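Local atomic coordinates of folylpolyglutamate synthase/dihydrofolate synthase (PDB entry 1O5Z), a protein that probably catalyses the ATP-dependent addition of glutamate to dihydropteroate and to tetrahydrofolyl polyglutamates in folate biosynthesis. Residues A[347-352]-A[359-364]. Numbering follows the deposited sequence.
Sequences LVIGIL and DILRKY
Ile349, Ile351 and Leu347 pack against Ile360, Leu361 and Tyr364 in a beta-alpha-beta unit of the Mur ligase C-terminal (glutamate ligase) domain. The unit runs from strand 345-349 through helix 357-361 to strand 370-373, which lies parallel to the first. The contact joins the end of the first strand and the residues just after it to segment 359-364. It is wholly apolar between the two segments, and all six touching residues are buried. Leu347, Ile349 and Ile351, alternate residues of the extended segment, face segment 359-364.

Ile349 sits in the middle of the contact. Its CG1 lies anti to the backbone N (chi1 -166°) and the chain continues extended, which carries CD1 to the Tyr364 ring. There CD1 meets the ring obliquely, 3.6 Å from CE1 of Tyr364. The same methyl also reaches Leu361 CD2 at 4.0 Å and, more loosely, CG2 of Ile360. One methyl thus touches three side chains of the other segment.

Ile351 and Ile360 extend toward each other and meet tip to tip through both branches. Ile351 CD1 sits 3.9 Å from Ile360 CG2. Ile351 CD1 also lies 4.2 Å from Leu361 CD2, so this leucine methyl touches both isoleucines of 347-352. The CA-CB bond of Leu361 does not aim at segment 347-352, but its CD2 branch bends in to reach them. Leu361 also touches Met390 and Phe394 of helix 384-394. Tyr364 also touches Ala329, Leu332 and Val333 of helix 326-339.

Leu347 crosses Tyr364 at about a right angle, its CD2 4.2 Å from Tyr364 CB. At the other end, the two isoleucines complete their double contact with Ile351 CG2 lying 3.8 Å from Ile360 CD1.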
loop_
_atom_site.group_PDB
_atom_site.type_symbol
_atom_site.label_atom_id
_atom_site.label_comp_id
_atom_site.label_asym_id
_atom_site.label_seq_id
_atom_site.Cartn_x
_atom_site.Cartn_y
_atom_site.Cartn_z
ATOM N N LEU A 347 15.416 5.062 18.165
ATOM C CA LEU A 347 15.015 5.572 16.877
ATOM C C LEU A 347 16.198 5.416 15.985
ATOM O O LEU A 347 17.281 5.890 16.326
ATOM C CB LEU A 347 14.746 7.067 16.945
ATOM C CG LEU A 347 14.373 7.791 15.653
ATOM C CD1 LEU A 347 13.137 7.193 14.967
ATOM C CD2 LEU A 347 14.092 9.206 16.057
ATOM N N VAL A 348 15.966 4.790 14.835
ATOM C CA VAL A 348 16.901 4.814 13.738
ATOM C C VAL A 348 16.198 5.588 12.629
ATOM O O VAL A 348 15.171 5.143 12.110
ATOM C CB VAL A 348 17.315 3.396 13.323
ATOM C CG1 VAL A 348 18.289 3.420 12.124
ATOM C CG2 VAL A 348 17.921 2.651 14.546
ATOM N N ILE A 349 16.755 6.770 12.307
ATOM C CA ILE A 349 16.155 7.700 11.356
ATOM C C ILE A 349 17.098 8.130 10.189
ATOM O O ILE A 349 18.264 8.438 10.376
ATOM C CB ILE A 349 15.486 8.886 12.117
ATOM C CG1 ILE A 349 14.554 9.694 11.195
ATOM C CG2 ILE A 349 16.515 9.768 12.840
ATOM C CD1 ILE A 349 13.500 10.414 11.949
ATOM N N GLY A 350 16.583 8.021 8.969
ATOM C CA GLY A 350 17.278 8.517 7.788
ATOM C C GLY A 350 16.238 9.230 6.958
ATOM O O GLY A 350 15.176 8.691 6.706
ATOM N N ILE A 351 16.511 10.453 6.574
ATOM C CA ILE A 351 15.582 11.195 5.775
ATOM C C ILE A 351 16.353 11.766 4.622
ATOM O O ILE A 351 17.460 12.239 4.821
ATOM C CB ILE A 351 14.941 12.370 6.573
ATOM C CG1 ILE A 351 14.493 11.937 7.962
ATOM C CG2 ILE A 351 13.744 12.981 5.799
ATOM C CD1 ILE A 351 14.122 13.073 8.812
ATOM N N LEU A 352 15.754 11.738 3.437
ATOM C CA LEU A 352 16.308 12.437 2.289
ATOM C C LEU A 352 16.115 13.949 2.435
ATOM O O LEU A 352 15.276 14.438 3.216
ATOM C CB LEU A 352 15.689 11.917 0.986
ATOM C CG LEU A 352 15.790 10.400 0.790
ATOM C CD1 LEU A 352 14.965 9.925 -0.387
ATOM C CD2 LEU A 352 17.225 10.008 0.619
ATOM N N ASP A 359 10.814 19.507 10.298
ATOM C CA ASP A 359 9.469 19.351 10.788
ATOM C C ASP A 359 9.198 17.861 11.058
ATOM O O ASP A 359 8.389 17.540 11.900
ATOM C CB ASP A 359 8.434 19.984 9.824
ATOM C CG ASP A 359 8.516 21.531 9.761
ATOM O OD1 ASP A 359 9.589 22.129 10.032
ATOM O OD2 ASP A 359 7.545 22.264 9.429
ATOM N N ILE A 360 9.888 16.947 10.390
ATOM C CA ILE A 360 9.768 15.516 10.764
ATOM C C ILE A 360 10.429 15.207 12.107
ATOM O O ILE A 360 9.820 14.564 12.963
ATOM C CB ILE A 360 10.372 14.563 9.671
ATOM C CG1 ILE A 360 9.557 14.598 8.377
ATOM C CG2 ILE A 360 10.488 13.113 10.192
ATOM C CD1 ILE A 360 10.341 14.063 7.173
ATOM N N LEU A 361 11.678 15.644 12.271
ATOM C CA LEU A 361 12.482 15.336 13.481
ATOM C C LEU A 361 11.820 15.848 14.759
ATOM O O LEU A 361 11.878 15.227 15.823
ATOM C CB LEU A 361 13.904 15.944 13.368
ATOM C CG LEU A 361 14.839 15.325 12.342
ATOM C CD1 LEU A 361 16.112 16.146 12.067
ATOM C CD2 LEU A 361 15.195 13.947 12.796
ATOM N N ARG A 362 11.172 16.983 14.619
ATOM C CA ARG A 362 10.503 17.632 15.711
ATOM C C ARG A 362 9.357 16.845 16.279
ATOM O O ARG A 362 8.995 17.030 17.432
ATOM C CB ARG A 362 9.947 18.933 15.209
ATOM C CG ARG A 362 11.011 19.962 14.835
ATOM C CD ARG A 362 10.470 21.185 14.112
ATOM N NE ARG A 362 10.218 22.298 15.016
ATOM C CZ ARG A 362 11.119 23.229 15.310
ATOM N NH1 ARG A 362 12.347 23.207 14.791
ATOM N NH2 ARG A 362 10.812 24.202 16.133
ATOM N N LYS A 363 8.759 15.974 15.474
ATOM C CA LYS A 363 7.661 15.117 15.958
ATOM C C LYS A 363 8.158 14.142 17.029
ATOM O O LYS A 363 7.421 13.766 17.949
ATOM C CB LYS A 363 7.009 14.353 14.792
ATOM C CG LYS A 363 6.428 15.243 13.683
ATOM C CD LYS A 363 5.573 16.401 14.222
ATOM C CE LYS A 363 5.035 17.246 13.079
ATOM N NZ LYS A 363 4.095 18.282 13.523
ATOM N N TYR A 364 9.435 13.787 16.911
ATOM C CA TYR A 364 10.020 12.711 17.681
ATOM C C TYR A 364 10.699 13.115 18.961
ATOM O O TYR A 364 11.295 12.258 19.637
ATOM C CB TYR A 364 11.013 11.952 16.801
ATOM C CG TYR A 364 10.336 11.311 15.649
ATOM C CD1 TYR A 364 10.827 11.459 14.374
ATOM C CD2 TYR A 364 9.163 10.589 15.827
ATOM C CE1 TYR A 364 10.203 10.904 13.313
ATOM C CE2 TYR A 364 8.522 10.019 14.757
ATOM C CZ TYR A 364 9.052 10.175 13.496
ATOM O OH TYR A 364 8.436 9.592 12.408
#